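Local coordinates for 402AA LONG hypothetical molybdopterin biosynthesis MOEA protein (PDB 1UZ5) that probably inserts molybdenum into adenylylated molybdopterin, releasing AMP in a late, magnesium-dependent step of molybdenum cofactor biosynthesis, at residues I192-N197 with M226-D231. Sequence-based numbering, arbitrary orientation.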
loop_
_atom_site.group_PDB
_atom_site.type_symbol
_atom_site.label_atom_id
_atom_site.label_comp_id
_atom_site.label_asym_id
_atom_site.label_seq_id
_atom_site.Cartn_x
_atom_site.Cartn_y
_atom_site.Cartn_z
ATOM N N ILE A 192 0.821 -15.239 -31.308
ATOM C CA ILE A 192 0.403 -15.515 -29.936
ATOM C C ILE A 192 -0.855 -16.347 -29.720
ATOM O O ILE A 192 -1.871 -16.139 -30.371
ATOM C CB ILE A 192 0.238 -14.195 -29.145
ATOM C CG1 ILE A 192 1.548 -13.408 -29.186
ATOM C CG2 ILE A 192 -0.142 -14.496 -27.689
ATOM C CD1 ILE A 192 1.461 -12.040 -28.553
ATOM N N VAL A 193 -0.770 -17.298 -28.791
ATOM C CA VAL A 193 -1.914 -18.132 -28.428
ATOM C C VAL A 193 -1.982 -18.204 -26.895
ATOM O O VAL A 193 -0.960 -18.090 -26.210
ATOM C CB VAL A 193 -1.809 -19.569 -29.005
ATOM C CG1 VAL A 193 -1.615 -19.502 -30.513
ATOM C CG2 VAL A 193 -0.673 -20.328 -28.345
ATOM N N PRO A 194 -3.190 -18.369 -26.336
ATOM C CA PRO A 194 -3.347 -18.448 -24.876
ATOM C C PRO A 194 -2.763 -19.742 -24.301
ATOM O O PRO A 194 -2.775 -20.783 -24.962
ATOM C CB PRO A 194 -4.864 -18.377 -24.687
ATOM C CG PRO A 194 -5.339 -17.631 -25.911
ATOM C CD PRO A 194 -4.502 -18.251 -26.997
ATOM N N PRO A 195 -2.248 -19.697 -23.061
ATOM C CA PRO A 195 -1.688 -20.928 -22.492
ATOM C C PRO A 195 -2.762 -22.009 -22.427
ATOM O O PRO A 195 -3.955 -21.710 -22.470
ATOM C CB PRO A 195 -1.207 -20.483 -21.113
ATOM C CG PRO A 195 -2.181 -19.403 -20.758
ATOM C CD PRO A 195 -2.288 -18.624 -22.053
ATOM N N GLY A 196 -2.342 -23.265 -22.335
ATOM C CA GLY A 196 -3.307 -24.348 -22.278
ATOM C C GLY A 196 -3.572 -24.931 -23.654
ATOM O O GLY A 196 -3.846 -26.125 -23.789
ATOM N N ASN A 197 -3.502 -24.085 -24.678
ATOM C CA ASN A 197 -3.718 -24.529 -26.051
ATOM C C ASN A 197 -2.448 -25.177 -26.584
ATOM O O ASN A 197 -1.345 -24.865 -26.133
ATOM C CB ASN A 197 -4.092 -23.347 -26.951
ATOM C CG ASN A 197 -5.449 -22.768 -26.619
ATOM O OD1 ASN A 197 -6.462 -23.468 -26.658
ATOM N ND2 ASN A 197 -5.481 -21.480 -26.296
ATOM N N MET A 226 -8.603 -9.634 -21.620
ATOM C CA MET A 226 -9.560 -9.689 -22.720
ATOM C C MET A 226 -9.220 -10.777 -23.735
ATOM O O MET A 226 -10.072 -11.195 -24.516
ATOM C CB MET A 226 -9.609 -8.339 -23.432
ATOM C CG MET A 226 -10.012 -7.185 -22.532
ATOM S SD MET A 226 -11.553 -7.550 -21.687
ATOM C CE MET A 226 -12.688 -7.639 -23.085
ATOM N N GLY A 227 -7.972 -11.228 -23.730
ATOM C CA GLY A 227 -7.573 -12.259 -24.670
ATOM C C GLY A 227 -6.561 -11.794 -25.704
ATOM O O GLY A 227 -5.977 -10.714 -25.597
ATOM N N VAL A 228 -6.365 -12.622 -26.722
ATOM C CA VAL A 228 -5.410 -12.341 -27.784
ATOM C C VAL A 228 -6.063 -11.821 -29.062
ATOM O O VAL A 228 -7.031 -12.393 -29.545
ATOM C CB VAL A 228 -4.614 -13.626 -28.130
ATOM C CG1 VAL A 228 -3.695 -13.375 -29.321
ATOM C CG2 VAL A 228 -3.815 -14.079 -26.917
ATOM N N ALA A 229 -5.519 -10.744 -29.615
ATOM C CA ALA A 229 -6.046 -10.189 -30.857
ATOM C C ALA A 229 -5.073 -10.411 -32.025
ATOM O O ALA A 229 -3.866 -10.196 -31.888
ATOM C CB ALA A 229 -6.307 -8.699 -30.694
ATOM N N ARG A 230 -5.598 -10.845 -33.168
ATOM C CA ARG A 230 -4.769 -11.039 -34.357
ATOM C C ARG A 230 -4.287 -9.654 -34.773
ATOM O O ARG A 230 -4.928 -8.649 -34.461
ATOM C CB ARG A 230 -5.591 -11.654 -35.490
ATOM C CG ARG A 230 -5.977 -13.110 -35.280
ATOM C CD ARG A 230 -4.837 -14.041 -35.652
ATOM N NE ARG A 230 -4.523 -13.972 -37.079
ATOM C CZ ARG A 230 -3.536 -14.646 -37.666
ATOM N NH1 ARG A 230 -2.757 -15.448 -36.952
ATOM N NH2 ARG A 230 -3.327 -14.517 -38.970
ATOM N N ASP A 231 -3.163 -9.589 -35.476
ATOM C CA ASP A 231 -2.640 -8.299 -35.905
ATOM C C ASP A 231 -3.340 -7.759 -37.156
ATOM O O ASP A 231 -2.707 -7.560 -38.192
ATOM C CB ASP A 231 -1.130 -8.394 -36.147
ATOM C CG ASP A 231 -0.492 -7.036 -36.384
ATOM O OD1 ASP A 231 -0.678 -6.137 -35.538
ATOM O OD2 ASP A 231 0.199 -6.866 -37.410
#
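Val-228 reaches out from its strand against Ile-192 and Pro-194; both methyls touch Ile-192, and CG2 also reaches Pro-194. CG2 touches both residues, 3.8 Å from CG2 of Ile-192 and 4.0 Å from ring atom CG of Pro-194. CG1, anti to the backbone N of Val-228 (chi1 175°), rests against the start of the other segment, 3.5 Å from the carbonyl O of Ile-192 and 4.0 Å from its CB. Ile-192 answers with its short branch: CG2 stands anti to its own backbone N and faces the valine, while the longer CG1 arm takes no part in the contact. The side chains meet at a slant, and Pro-194 offers just the CG corner of its ring. No hydrogen bond joins the segments, so apolar packing carries this small, partly exposed contact. With an alanine at Val-228 both methyls are gone, and the Ile-192 CG2 methyl and the Pro-194 ring corner would probably face a gap. Beyond the proline, the chain turns back, and the poorly ordered Asn-197 side chain makes a bent hydrogen bond from ND2 to Pro-194 O. Within the probable molybdopterin-binding domain, strand 222-229 is an outermost strand of the central mixed sheet, paired with strand 182-188; Ala-229 packs on Leu-239 of helix 233-246, whereas Val-228 meets the short strand 192-193, itself paired in parallel with 204-205.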